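Local coordinates for putative lipoprotein (Bacteroides fragilis, PDB 4GBS) that probably binds haem, as an all-beta, presumably lipid-anchored bacterial protein of the HmuY family of haem-binding proteins, at residues W68-A71 with D76-T79; H48-D53 with F192-P197; F18-I23 with N43-H48. All coordinates share one frame; numbering follows the deposited sequence.

Interaction 1. Residues W68-A71 with D76-T79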
ATOM      1  N   TRP A  68      13.068   3.774   1.133  1.00 72.17           N
ATOM      2  CA  TRP A  68      11.597   3.657   1.021  1.00 67.44           C
ATOM      3  C   TRP A  68      11.060   2.790   2.160  1.00 68.55           C
ATOM      4  O   TRP A  68      11.796   1.970   2.719  1.00 68.10           O
ATOM      5  CB  TRP A  68      11.148   3.094  -0.349  1.00 63.66           C
ATOM      6  CG  TRP A  68      11.790   1.788  -0.730  1.00 63.51           C
ATOM      7  CD1 TRP A  68      13.072   1.598  -1.163  1.00 67.79           C
ATOM      8  CD2 TRP A  68      11.144   0.509  -0.817  1.00 60.87           C
ATOM      9  NE1 TRP A  68      13.291   0.269  -1.423  1.00 65.41           N
ATOM     10  CE2 TRP A  68      12.123  -0.424  -1.232  1.00 64.55           C
ATOM     11  CE3 TRP A  68       9.846   0.050  -0.525  1.00 59.82           C
ATOM     12  CZ2 TRP A  68      11.841  -1.789  -1.382  1.00 62.22           C
ATOM     13  CZ3 TRP A  68       9.565  -1.297  -0.679  1.00 60.05           C
ATOM     14  CH2 TRP A  68      10.558  -2.203  -1.098  1.00 61.22           C
ATOM     15  N   ASP A  69       9.786   2.968   2.507  1.00 63.54           N
ATOM     16  CA  ASP A  69       9.154   2.201   3.579  1.00 62.00           C
ATOM     17  C   ASP A  69       8.158   1.182   2.997  1.00 63.99           C
ATOM     18  O   ASP A  69       8.130   0.030   3.458  1.00 65.59           O
ATOM     19  CB  ASP A  69       8.476   3.141   4.576  1.00 64.04           C
ATOM     20  CG  ASP A  69       9.483   4.003   5.295  1.00 75.93           C
ATOM     21  OD1 ASP A  69      10.606   3.521   5.544  1.00 81.53           O
ATOM     22  OD2 ASP A  69       9.160   5.155   5.600  1.00 82.53           O
ATOM     23  N   LEU A  70       7.386   1.582   1.974  1.00 56.45           N
ATOM     24  CA  LEU A  70       6.466   0.677   1.281  1.00 53.59           C
ATOM     25  C   LEU A  70       6.315   1.120  -0.180  1.00 55.58           C
ATOM     26  O   LEU A  70       6.750   2.215  -0.552  1.00 55.17           O
ATOM     27  CB  LEU A  70       5.080   0.547   1.964  1.00 52.18           C
ATOM     28  CG  LEU A  70       4.131   1.754   1.993  1.00 55.12           C
ATOM     29  CD1 LEU A  70       2.685   1.289   2.107  1.00 53.82           C
ATOM     30  CD2 LEU A  70       4.522   2.761   3.084  1.00 53.90           C
ATOM     31  N   ALA A  71       5.755   0.234  -1.006  1.00 51.07           N
ATOM     32  CA  ALA A  71       5.552   0.485  -2.428  1.00 50.91           C
ATOM     33  C   ALA A  71       4.223  -0.093  -2.871  1.00 53.70           C
ATOM     34  O   ALA A  71       3.791  -1.120  -2.342  1.00 50.84           O
ATOM     35  CB  ALA A  71       6.697  -0.095  -3.252  1.00 51.89           C
ATOM     36  N   ASP A  76      -1.408  -4.007  -5.131  1.00 50.62           N
ATOM     37  CA  ASP A  76      -0.345  -4.764  -4.482  1.00 48.92           C
ATOM     38  C   ASP A  76       0.580  -3.884  -3.675  1.00 52.32           C
ATOM     39  O   ASP A  76       0.953  -2.796  -4.107  1.00 51.72           O
ATOM     40  CB  ASP A  76       0.506  -5.512  -5.532  1.00 50.83           C
ATOM     41  CG  ASP A  76      -0.237  -6.232  -6.637  1.00 60.86           C
ATOM     42  OD1 ASP A  76      -1.260  -6.895  -6.334  1.00 67.00           O
ATOM     43  OD2 ASP A  76       0.218  -6.158  -7.801  1.00 59.53           O
ATOM     44  N   VAL A  77       1.003  -4.395  -2.526  1.00 49.33           N
ATOM     45  CA  VAL A  77       1.914  -3.707  -1.625  1.00 48.44           C
ATOM     46  C   VAL A  77       3.134  -4.593  -1.358  1.00 51.97           C
ATOM     47  O   VAL A  77       2.998  -5.801  -1.167  1.00 52.04           O
ATOM     48  CB  VAL A  77       1.206  -3.310  -0.280  1.00 50.82           C
ATOM     49  CG1 VAL A  77       2.172  -2.617   0.686  1.00 50.71           C
ATOM     50  CG2 VAL A  77      -0.023  -2.441  -0.516  1.00 49.67           C
ATOM     51  N   LYS A  78       4.311  -3.979  -1.327  1.00 48.82           N
ATOM     52  CA  LYS A  78       5.543  -4.618  -0.880  1.00 49.42           C
ATOM     53  C   LYS A  78       6.162  -3.678   0.148  1.00 53.32           C
ATOM     54  O   LYS A  78       5.897  -2.467   0.125  1.00 51.65           O
ATOM     55  CB  LYS A  78       6.522  -5.008  -2.010  1.00 51.62           C
ATOM     56  CG  LYS A  78       7.245  -3.870  -2.691  1.00 50.71           C
ATOM     57  CD  LYS A  78       8.339  -4.424  -3.595  1.00 51.64           C
ATOM     58  CE  LYS A  78       9.084  -3.309  -4.282  1.00 51.02           C
ATOM     59  NZ  LYS A  78      10.189  -3.847  -5.114  1.00 64.54           N
ATOM     60  N   THR A  79       6.935  -4.233   1.079  1.00 50.47           N
ATOM     61  CA  THR A  79       7.574  -3.420   2.104  1.00 51.22           C
ATOM     62  C   THR A  79       9.080  -3.544   1.916  1.00 55.70           C
ATOM     63  O   THR A  79       9.544  -4.366   1.124  1.00 54.16           O
ATOM     64  CB  THR A  79       7.102  -3.823   3.521  1.00 55.45           C
ATOM     65  OG1 THR A  79       7.677  -5.072   3.875  1.00 60.16           O
ATOM     66  CG2 THR A  79       5.573  -3.885   3.652  1.00 45.59           C
TER
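Trp68 and Lys78 both place CG between the backbone N and the carbonyl carbon (chi1 54° and 72°), and these turns bring the indole and the lysine chain together on one side of a tight beta hairpin. Its strands, 70-73 and 76-79, form the outer end of a four-stranded antiparallel sheet. Beyond CG the lysine runs fully extended, so its methylenes lie alongside the six-membered half of the indole, with CE 3.7 Å from CH2 of Trp68. The same CH2 also lies 3.3 Å from the carbonyl O of Thr79. A long aliphatic chain with a charged end suits this place: its carbons pack beside the indole, while NZ reaches a salt bridge with Asp64 and lies by Trp42 in a cation-pi contact. Tyr44 meets the Trp68 ring edge-to-face.

Ala71 and Lys78 form the hydrogen-bonded pair. Ala71 N donates to Lys78 O at 2.9 Å, and Lys78 N returns a straighter bond to Ala71 O at 3.1 Å (162° at the hydrogen). The small methyl of Ala71 lies beside the lysine chain on the same face, its CB 3.9 Å from Lys78 CG.

Leu70 and Thr79, the next pair, are non-hydrogen-bonded and point to the opposite face, where both touch Leu165. Leu70 CD1 also reaches Val77 CG1 at 4.2 Å, an apolar contact suited to the interior. Thr79 OG1 is held by Asp109. Asp69 and Leu70 together face Ile45 as a classic beta bulge. Asp69 points its CB away from strand 76-79, and its OD2 is hydrogen-bonded to His48 ND1 and Leu47 N.

At the turn end of the pairing, Ala71 O takes a second, weaker donor: the CA-H of Val77, with CA 3.3 Å away.

Interaction 2. Residues H48-D53 with F192-P197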
ATOM      1  N   HIS A  48       9.357   8.336   6.463  1.00 73.21           N
ATOM      2  CA  HIS A  48      10.404   8.996   7.232  1.00 77.20           C
ATOM      3  C   HIS A  48      10.690  10.392   6.680  1.00 86.13           C
ATOM      4  O   HIS A  48      10.860  11.331   7.465  1.00 89.47           O
ATOM      5  CB  HIS A  48      11.704   8.172   7.236  1.00 77.75           C
ATOM      6  CG  HIS A  48      11.647   6.888   8.008  1.00 79.62           C
ATOM      7  ND1 HIS A  48      10.927   5.788   7.543  1.00 77.57           N
ATOM      8  CD2 HIS A  48      12.300   6.532   9.140  1.00 83.04           C
ATOM      9  CE1 HIS A  48      11.135   4.822   8.426  1.00 76.74           C
ATOM     10  NE2 HIS A  48      11.955   5.223   9.408  1.00 80.43           N
ATOM     11  N   THR A  49      10.778  10.525   5.335  1.00 82.27           N
ATOM     12  CA  THR A  49      11.112  11.796   4.675  1.00 85.69           C
ATOM     13  C   THR A  49       9.865  12.491   4.075  1.00 91.56           C
ATOM     14  O   THR A  49       9.987  13.628   3.606  1.00 95.77           O
ATOM     15  CB  THR A  49      12.158  11.573   3.562  1.00 90.11           C
ATOM     16  OG1 THR A  49      11.641  10.695   2.562  1.00 86.72           O
ATOM     17  CG2 THR A  49      13.492  11.041   4.090  1.00 86.75           C
ATOM     18  N   LEU A  50       8.677  11.820   4.101  1.00 83.96           N
ATOM     19  CA  LEU A  50       7.395  12.300   3.546  1.00 82.23           C
ATOM     20  C   LEU A  50       7.596  12.612   2.053  1.00 86.86           C
ATOM     21  O   LEU A  50       7.260  13.693   1.563  1.00 90.32           O
ATOM     22  CB  LEU A  50       6.827  13.506   4.325  1.00 85.37           C
ATOM     23  CG  LEU A  50       6.700  13.314   5.832  1.00 90.12           C
ATOM     24  CD1 LEU A  50       6.154  14.551   6.494  1.00 94.22           C
ATOM     25  CD2 LEU A  50       5.847  12.112   6.171  1.00 88.42           C
ATOM     26  N   GLN A  51       8.174  11.634   1.352  1.00 81.10           N
ATOM     27  CA  GLN A  51       8.520  11.692  -0.062  1.00 81.71           C
ATOM     28  C   GLN A  51       7.999  10.471  -0.827  1.00 81.75           C
ATOM     29  O   GLN A  51       7.885   9.361  -0.285  1.00 76.29           O
ATOM     30  CB  GLN A  51      10.042  11.792  -0.240  1.00 85.89           C
ATOM     31  CG  GLN A  51      10.663  13.095   0.253  1.00109.79           C
ATOM     32  CD  GLN A  51      12.169  13.086   0.138  1.00139.44           C
ATOM     33  OE1 GLN A  51      12.827  12.037   0.210  1.00134.23           O
ATOM     34  NE2 GLN A  51      12.759  14.270   0.025  1.00140.08           N
ATOM     35  N   ILE A  52       7.700  10.709  -2.109  1.00 80.55           N
ATOM     36  CA  ILE A  52       7.142   9.772  -3.082  1.00 77.45           C
ATOM     37  C   ILE A  52       8.102   9.675  -4.250  1.00 82.11           C
ATOM     38  O   ILE A  52       8.742  10.657  -4.624  1.00 85.99           O
ATOM     39  CB  ILE A  52       5.719  10.294  -3.486  1.00 81.00           C
ATOM     40  CG1 ILE A  52       4.684  10.026  -2.374  1.00 79.28           C
ATOM     41  CG2 ILE A  52       5.206   9.832  -4.860  1.00 81.10           C
ATOM     42  CD1 ILE A  52       4.468   8.613  -1.998  1.00 81.32           C
ATOM     43  N   ASP A  53       8.249   8.466  -4.779  1.00 75.80           N
ATOM     44  CA  ASP A  53       9.100   8.182  -5.925  1.00 77.02           C
ATOM     45  C   ASP A  53       8.473   7.018  -6.678  1.00 74.87           C
ATOM     46  O   ASP A  53       7.553   6.381  -6.170  1.00 68.45           O
ATOM     47  CB  ASP A  53      10.566   7.895  -5.483  1.00 80.97           C
ATOM     48  CG  ASP A  53      11.643   8.078  -6.550  1.00 98.92           C
ATOM     49  OD1 ASP A  53      11.299   8.515  -7.684  1.00103.35           O
ATOM     50  OD2 ASP A  53      12.835   7.851  -6.234  1.00101.97           O
ATOM     51  N   PHE A 192      -4.511   6.687   1.046  1.00 57.31           N
ATOM     52  CA  PHE A 192      -4.549   6.128   2.387  1.00 56.94           C
ATOM     53  C   PHE A 192      -4.160   7.183   3.436  1.00 62.92           C
ATOM     54  O   PHE A 192      -3.379   8.102   3.163  1.00 61.98           O
ATOM     55  CB  PHE A 192      -3.653   4.886   2.525  1.00 57.20           C
ATOM     56  CG  PHE A 192      -2.166   5.085   2.383  1.00 58.81           C
ATOM     57  CD1 PHE A 192      -1.388   5.464   3.481  1.00 63.38           C
ATOM     58  CD2 PHE A 192      -1.525   4.827   1.174  1.00 60.89           C
ATOM     59  CE1 PHE A 192      -0.007   5.634   3.359  1.00 64.82           C
ATOM     60  CE2 PHE A 192      -0.133   4.980   1.055  1.00 64.59           C
ATOM     61  CZ  PHE A 192       0.617   5.362   2.154  1.00 63.97           C
ATOM     62  N   ASP A 193      -4.735   7.039   4.642  1.00 61.91           N
ATOM     63  CA  ASP A 193      -4.418   7.859   5.807  1.00 64.70           C
ATOM     64  C   ASP A 193      -3.459   7.091   6.677  1.00 69.49           C
ATOM     65  O   ASP A 193      -3.528   5.856   6.735  1.00 67.02           O
ATOM     66  CB  ASP A 193      -5.668   8.273   6.591  1.00 68.30           C
ATOM     67  CG  ASP A 193      -6.619   9.226   5.897  1.00 78.24           C
ATOM     68  OD1 ASP A 193      -6.213   9.840   4.892  1.00 76.17           O
ATOM     69  OD2 ASP A 193      -7.772   9.371   6.378  1.00 88.61           O
ATOM     70  N   TYR A 194      -2.547   7.801   7.339  1.00 69.39           N
ATOM     71  CA  TYR A 194      -1.572   7.115   8.177  1.00 68.61           C
ATOM     72  C   TYR A 194      -1.339   7.861   9.499  1.00 75.98           C
ATOM     73  O   TYR A 194      -1.700   9.021   9.647  1.00 78.98           O
ATOM     74  CB  TYR A 194      -0.223   6.942   7.421  1.00 67.51           C
ATOM     75  CG  TYR A 194       0.496   8.247   7.135  1.00 69.43           C
ATOM     76  CD1 TYR A 194       1.363   8.813   8.072  1.00 74.14           C
ATOM     77  CD2 TYR A 194       0.331   8.905   5.921  1.00 68.34           C
ATOM     78  CE1 TYR A 194       2.001  10.028   7.828  1.00 75.81           C
ATOM     79  CE2 TYR A 194       0.996  10.103   5.651  1.00 71.16           C
ATOM     80  CZ  TYR A 194       1.814  10.672   6.614  1.00 78.65           C
ATOM     81  OH  TYR A 194       2.416  11.887   6.372  1.00 82.60           O
ATOM     82  N   ILE A 195      -0.733   7.157  10.446  1.00 73.10           N
ATOM     83  CA  ILE A 195      -0.180   7.642  11.707  1.00 76.51           C
ATOM     84  C   ILE A 195       1.262   7.210  11.703  1.00 79.87           C
ATOM     85  O   ILE A 195       1.515   6.006  11.695  1.00 77.43           O
ATOM     86  CB  ILE A 195      -0.915   7.217  13.013  1.00 81.38           C
ATOM     87  CG1 ILE A 195      -2.388   7.626  13.020  1.00 82.30           C
ATOM     88  CG2 ILE A 195      -0.153   7.751  14.250  1.00 84.14           C
ATOM     89  CD1 ILE A 195      -3.222   6.922  14.123  1.00 92.13           C
ATOM     90  N   TYR A 196       2.201   8.157  11.647  1.00 78.80           N
ATOM     91  CA  TYR A 196       3.600   7.799  11.688  1.00 79.15           C
ATOM     92  C   TYR A 196       4.380   8.909  12.373  1.00 88.43           C
ATOM     93  O   TYR A 196       4.343  10.059  11.922  1.00 89.31           O
ATOM     94  CB  TYR A 196       4.198   7.467  10.300  1.00 77.26           C
ATOM     95  CG  TYR A 196       5.646   7.038  10.412  1.00 78.68           C
ATOM     96  CD1 TYR A 196       5.983   5.764  10.859  1.00 79.34           C
ATOM     97  CD2 TYR A 196       6.681   7.930  10.144  1.00 81.30           C
ATOM     98  CE1 TYR A 196       7.310   5.404  11.082  1.00 80.86           C
ATOM     99  CE2 TYR A 196       8.015   7.565  10.319  1.00 82.79           C
ATOM    100  CZ  TYR A 196       8.325   6.295  10.780  1.00 87.49           C
ATOM    101  OH  TYR A 196       9.635   5.913  10.937  1.00 84.67           O
ATOM    102  N   PRO A 197       5.115   8.555  13.457  1.00 88.15           N
ATOM    103  CA  PRO A 197       5.252   7.207  14.042  1.00 87.28           C
ATOM    104  C   PRO A 197       4.105   6.883  15.004  1.00 94.18           C
ATOM    105  O   PRO A 197       3.704   7.739  15.787  1.00 98.23           O
ATOM    106  CB  PRO A 197       6.607   7.273  14.773  1.00 91.77           C
ATOM    107  CG  PRO A 197       7.147   8.688  14.569  1.00 98.46           C
ATOM    108  CD  PRO A 197       5.960   9.518  14.177  1.00 93.88           C
TER
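Aromatic contact dominates where His48 meets Tyr196. The tyrosine presents its edge to one face of the imidazole, with ring centroids 5.1 Å apart and planes at 50°, an edge-to-face pair well short of perpendicular. Tyr196 CZ stands 3.9 Å above the imidazole plane, over its centre. With CG anti to the backbone N (chi1 -177°), the tyrosine ring extends from the end of strand 189-195 toward the histidine, and Pro197, joined to it by a cis peptide, lays CB over one tyrosine face.

Polar partners anchor both residues. Tyr196 OH lies over the imidazole face, 2.9 Å from His48 NE2, and is hydrogen-bonded to Thr171 OG1. Both histidine nitrogens have carboxylate partners, ND1 with Asp69 and NE2 with Asp169, an arrangement that fixes the ring's rotation and may favour its cationic form. Histidine suits the place because it offers a flat face to the tyrosine and two in-ring nitrogens to the acids.

His48 lies in the hairpin connection between strands 43-46 and 51-54, which ends in a G1 beta bulge: Leu50 and Gln51 both face Asn46, with Leu50 in the left-handed region (phi 57°) so often taken by glycine. Within this turn Thr49 OG1 donates to Gln51 OE1 at 3.0 Å, from above the carbonyl plane.

The apolar contact belongs to Leu50 and Tyr194, whose side chains cross at about a right angle. Leu50 CD2 reaches the phenol end of the ring, 4.3 Å from Tyr194 CZ and 3.4 Å from Tyr194 OH; Leu50 also packs on Phe20 and Ile23.

Interaction 3. Residues F18-I23 with N43-H48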
ATOM      1  N   PHE A  18      -1.148  14.355  -6.212  1.00 89.95           N
ATOM      2  CA  PHE A  18      -0.506  13.100  -5.806  1.00 84.92           C
ATOM      3  C   PHE A  18       0.625  13.354  -4.798  1.00 86.87           C
ATOM      4  O   PHE A  18       1.170  14.458  -4.742  1.00 92.05           O
ATOM      5  CB  PHE A  18       0.032  12.316  -7.007  1.00 85.84           C
ATOM      6  CG  PHE A  18      -1.082  11.855  -7.914  1.00 86.77           C
ATOM      7  CD1 PHE A  18      -1.876  10.768  -7.571  1.00 85.14           C
ATOM      8  CD2 PHE A  18      -1.365  12.532  -9.095  1.00 92.80           C
ATOM      9  CE1 PHE A  18      -2.926  10.366  -8.391  1.00 85.36           C
ATOM     10  CE2 PHE A  18      -2.412  12.120  -9.922  1.00 94.68           C
ATOM     11  CZ  PHE A  18      -3.177  11.031  -9.568  1.00 88.27           C
ATOM     12  N   GLY A  19       0.933  12.331  -3.997  1.00 75.75           N
ATOM     13  CA  GLY A  19       1.948  12.385  -2.950  1.00 74.73           C
ATOM     14  C   GLY A  19       1.346  12.566  -1.571  1.00 76.98           C
ATOM     15  O   GLY A  19       0.235  12.096  -1.312  1.00 74.45           O
ATOM     16  N   PHE A  20       2.063  13.269  -0.683  1.00 75.57           N
ATOM     17  CA  PHE A  20       1.600  13.544   0.676  1.00 75.31           C
ATOM     18  C   PHE A  20       0.705  14.776   0.608  1.00 84.03           C
ATOM     19  O   PHE A  20       1.134  15.897   0.885  1.00 88.12           O
ATOM     20  CB  PHE A  20       2.795  13.694   1.644  1.00 78.21           C
ATOM     21  CG  PHE A  20       3.458  12.378   2.005  1.00 75.60           C
ATOM     22  CD1 PHE A  20       4.292  11.725   1.103  1.00 75.00           C
ATOM     23  CD2 PHE A  20       3.249  11.793   3.249  1.00 76.91           C
ATOM     24  CE1 PHE A  20       4.895  10.500   1.435  1.00 73.27           C
ATOM     25  CE2 PHE A  20       3.868  10.574   3.586  1.00 76.88           C
ATOM     26  CZ  PHE A  20       4.684   9.935   2.677  1.00 72.44           C
ATOM     27  N   ILE A  21      -0.558  14.549   0.188  1.00 79.42           N
ATOM     28  CA  ILE A  21      -1.582  15.572  -0.045  1.00 81.49           C
ATOM     29  C   ILE A  21      -2.038  16.217   1.298  1.00 89.46           C
ATOM     30  O   ILE A  21      -2.554  17.335   1.282  1.00 92.67           O
ATOM     31  CB  ILE A  21      -2.786  15.005  -0.846  1.00 81.61           C
ATOM     32  CG1 ILE A  21      -3.481  13.813  -0.135  1.00 77.86           C
ATOM     33  CG2 ILE A  21      -2.350  14.634  -2.272  1.00 80.30           C
ATOM     34  CD1 ILE A  21      -4.849  13.439  -0.711  1.00 77.92           C
ATOM     35  N   THR A  22      -1.806  15.538   2.437  1.00 85.87           N
ATOM     36  CA  THR A  22      -2.091  16.042   3.790  1.00 87.81           C
ATOM     37  C   THR A  22      -0.925  15.638   4.722  1.00 91.99           C
ATOM     38  O   THR A  22      -0.479  14.484   4.711  1.00 86.76           O
ATOM     39  CB  THR A  22      -3.447  15.534   4.308  1.00 90.38           C
ATOM     40  OG1 THR A  22      -4.476  15.823   3.358  1.00 94.29           O
ATOM     41  CG2 THR A  22      -3.815  16.099   5.676  1.00 86.46           C
ATOM     42  N   ILE A  23      -0.418  16.606   5.492  1.00 93.69           N
ATOM     43  CA  ILE A  23       0.648  16.416   6.478  1.00 94.26           C
ATOM     44  C   ILE A  23       0.268  17.198   7.737  1.00104.24           C
ATOM     45  O   ILE A  23      -0.011  18.403   7.665  1.00108.38           O
ATOM     46  CB  ILE A  23       2.054  16.816   5.951  1.00 98.42           C
ATOM     47  CG1 ILE A  23       2.476  15.964   4.732  1.00 94.94           C
ATOM     48  CG2 ILE A  23       3.091  16.694   7.070  1.00100.60           C
ATOM     49  CD1 ILE A  23       3.685  16.465   3.968  1.00101.25           C
ATOM     50  N   ASN A  43       5.194   2.485  -6.936  1.00 57.20           N
ATOM     51  CA  ASN A  43       5.077   3.791  -6.322  1.00 57.63           C
ATOM     52  C   ASN A  43       5.586   3.637  -4.914  1.00 60.70           C
ATOM     53  O   ASN A  43       4.972   2.929  -4.096  1.00 58.61           O
ATOM     54  CB  ASN A  43       3.633   4.306  -6.409  1.00 56.56           C
ATOM     55  CG  ASN A  43       3.152   4.465  -7.821  1.00 71.60           C
ATOM     56  OD1 ASN A  43       3.397   5.487  -8.464  1.00 72.26           O
ATOM     57  ND2 ASN A  43       2.471   3.450  -8.335  1.00 59.63           N
ATOM     58  N   TYR A  44       6.770   4.206  -4.672  1.00 57.41           N
ATOM     59  CA  TYR A  44       7.495   4.118  -3.409  1.00 56.03           C
ATOM     60  C   TYR A  44       7.114   5.270  -2.501  1.00 61.45           C
ATOM     61  O   TYR A  44       7.061   6.418  -2.934  1.00 62.63           O
ATOM     62  CB  TYR A  44       9.014   4.100  -3.655  1.00 57.40           C
ATOM     63  CG  TYR A  44       9.449   2.963  -4.554  1.00 57.61           C
ATOM     64  CD1 TYR A  44       9.724   1.696  -4.032  1.00 57.61           C
ATOM     65  CD2 TYR A  44       9.573   3.145  -5.932  1.00 59.14           C
ATOM     66  CE1 TYR A  44      10.109   0.640  -4.859  1.00 57.28           C
ATOM     67  CE2 TYR A  44       9.978   2.101  -6.765  1.00 59.40           C
ATOM     68  CZ  TYR A  44      10.250   0.851  -6.223  1.00 63.79           C
ATOM     69  OH  TYR A  44      10.642  -0.184  -7.044  1.00 64.02           O
ATOM     70  N   ILE A  45       6.822   4.936  -1.237  1.00 57.33           N
ATOM     71  CA  ILE A  45       6.427   5.878  -0.204  1.00 58.04           C
ATOM     72  C   ILE A  45       7.467   5.842   0.894  1.00 64.99           C
ATOM     73  O   ILE A  45       7.812   4.771   1.397  1.00 64.33           O
ATOM     74  CB  ILE A  45       5.003   5.556   0.335  1.00 58.70           C
ATOM     75  CG1 ILE A  45       3.970   5.437  -0.815  1.00 57.92           C
ATOM     76  CG2 ILE A  45       4.558   6.561   1.402  1.00 58.88           C
ATOM     77  CD1 ILE A  45       3.073   4.310  -0.674  1.00 62.53           C
ATOM     78  N   ASN A  46       7.960   7.012   1.265  1.00 64.32           N
ATOM     79  CA  ASN A  46       8.901   7.146   2.354  1.00 65.54           C
ATOM     80  C   ASN A  46       8.224   7.999   3.433  1.00 70.72           C
ATOM     81  O   ASN A  46       8.074   9.218   3.289  1.00 72.08           O
ATOM     82  CB  ASN A  46      10.232   7.720   1.864  1.00 67.83           C
ATOM     83  CG  ASN A  46      11.350   7.623   2.861  1.00 83.17           C
ATOM     84  OD1 ASN A  46      11.165   7.766   4.075  1.00 73.05           O
ATOM     85  ND2 ASN A  46      12.554   7.454   2.352  1.00 77.15           N
ATOM     86  N   LEU A  47       7.763   7.316   4.489  1.00 65.24           N
ATOM     87  CA  LEU A  47       7.077   7.897   5.634  1.00 66.52           C
ATOM     88  C   LEU A  47       8.054   8.644   6.553  1.00 76.00           C
ATOM     89  O   LEU A  47       7.625   9.499   7.325  1.00 80.07           O
ATOM     90  CB  LEU A  47       6.352   6.784   6.410  1.00 64.17           C
ATOM     91  CG  LEU A  47       5.142   6.135   5.715  1.00 63.85           C
ATOM     92  CD1 LEU A  47       4.673   4.930   6.475  1.00 62.31           C
ATOM     93  CD2 LEU A  47       3.997   7.115   5.546  1.00 61.50           C
ATOM     94  N   HIS A  48       9.357   8.336   6.463  1.00 73.21           N
ATOM     95  CA  HIS A  48      10.404   8.996   7.232  1.00 77.20           C
ATOM     96  C   HIS A  48      10.690  10.392   6.680  1.00 86.13           C
ATOM     97  O   HIS A  48      10.860  11.331   7.465  1.00 89.47           O
ATOM     98  CB  HIS A  48      11.704   8.172   7.236  1.00 77.75           C
ATOM     99  CG  HIS A  48      11.647   6.888   8.008  1.00 79.62           C
ATOM    100  ND1 HIS A  48      10.927   5.788   7.543  1.00 77.57           N
ATOM    101  CD2 HIS A  48      12.300   6.532   9.140  1.00 83.04           C
ATOM    102  CE1 HIS A  48      11.135   4.822   8.426  1.00 76.74           C
ATOM    103  NE2 HIS A  48      11.955   5.223   9.408  1.00 80.43           N
TER
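Phe20 meets Ile45, Asn46 and Leu47 with the outer end of its ring. Its CZ lies 3.6 Å from Ile45 CG2 and slightly closer, 3.5 Å, to the backbone O of Asn46. Leu47 approaches differently: its CD2 comes to the ring edge, near the ring plane, 4.0 Å from Phe20 CE2, and the two side chains cross at about a right angle. The contact is thus almost wholly apolar, and a phenyl ring suits it by reaching from one strand to the other, the two sharing no backbone hydrogen bond here.

Ile45 turns its CG2 branch toward the ring because that methyl is anti to the backbone N, while CG1 leads away (chi1 -52°). A beta-branched residue can in this way serve two neighbours, and Ile45 also packs on Leu70 and Ile72. Leu47 likewise rests on Leu70. Asn46 keeps its amide out of this packing: OD1 receives Thr49 N, together with a weak bond from His48 N, and steadies the chain just beyond the strand.

Behind the ring, Phe20 is the centre of an inverse gamma turn, with a weak 3.0 Å bond from Ile21 N to Gly19 O. Gly19 has a positive phi of 101°, at which a side chain would press on the preceding carbonyl. A classic beta bulge follows, Ile21 and Thr22 both facing Thr31.

Strand 19-24 is an outermost strand of the nine-stranded antiparallel sheet, and 43-46 is an inner strand of the four-stranded one. Phe20 reaches from the first to the second, touching Val32 of strand 29-35 and Ile52 of strand 51-54 on the way.

Interactions 2 and 3 are close neighbours: their centres are 5 Å apart, they share His48, and Tyr194 OH comes 3.2 Å from Phe20 CD2. Strands 43-46 and 51-54 also pair directly, as in the 2.8 Å bond from Asn46 N to Gln51 O. Interaction 1 lies 11 to 12 Å from both, measured between centres, and is tied to them by Asp69, whose OD2 sits 2.7 Å from His48 ND1 and 2.8 Å from Leu47 N. One carboxylate thus links the bulge beside the 70-79 hairpin to the turn after strand 43-46. Whether any of the three contacts adjoins a haem pocket cannot be told from this geometry.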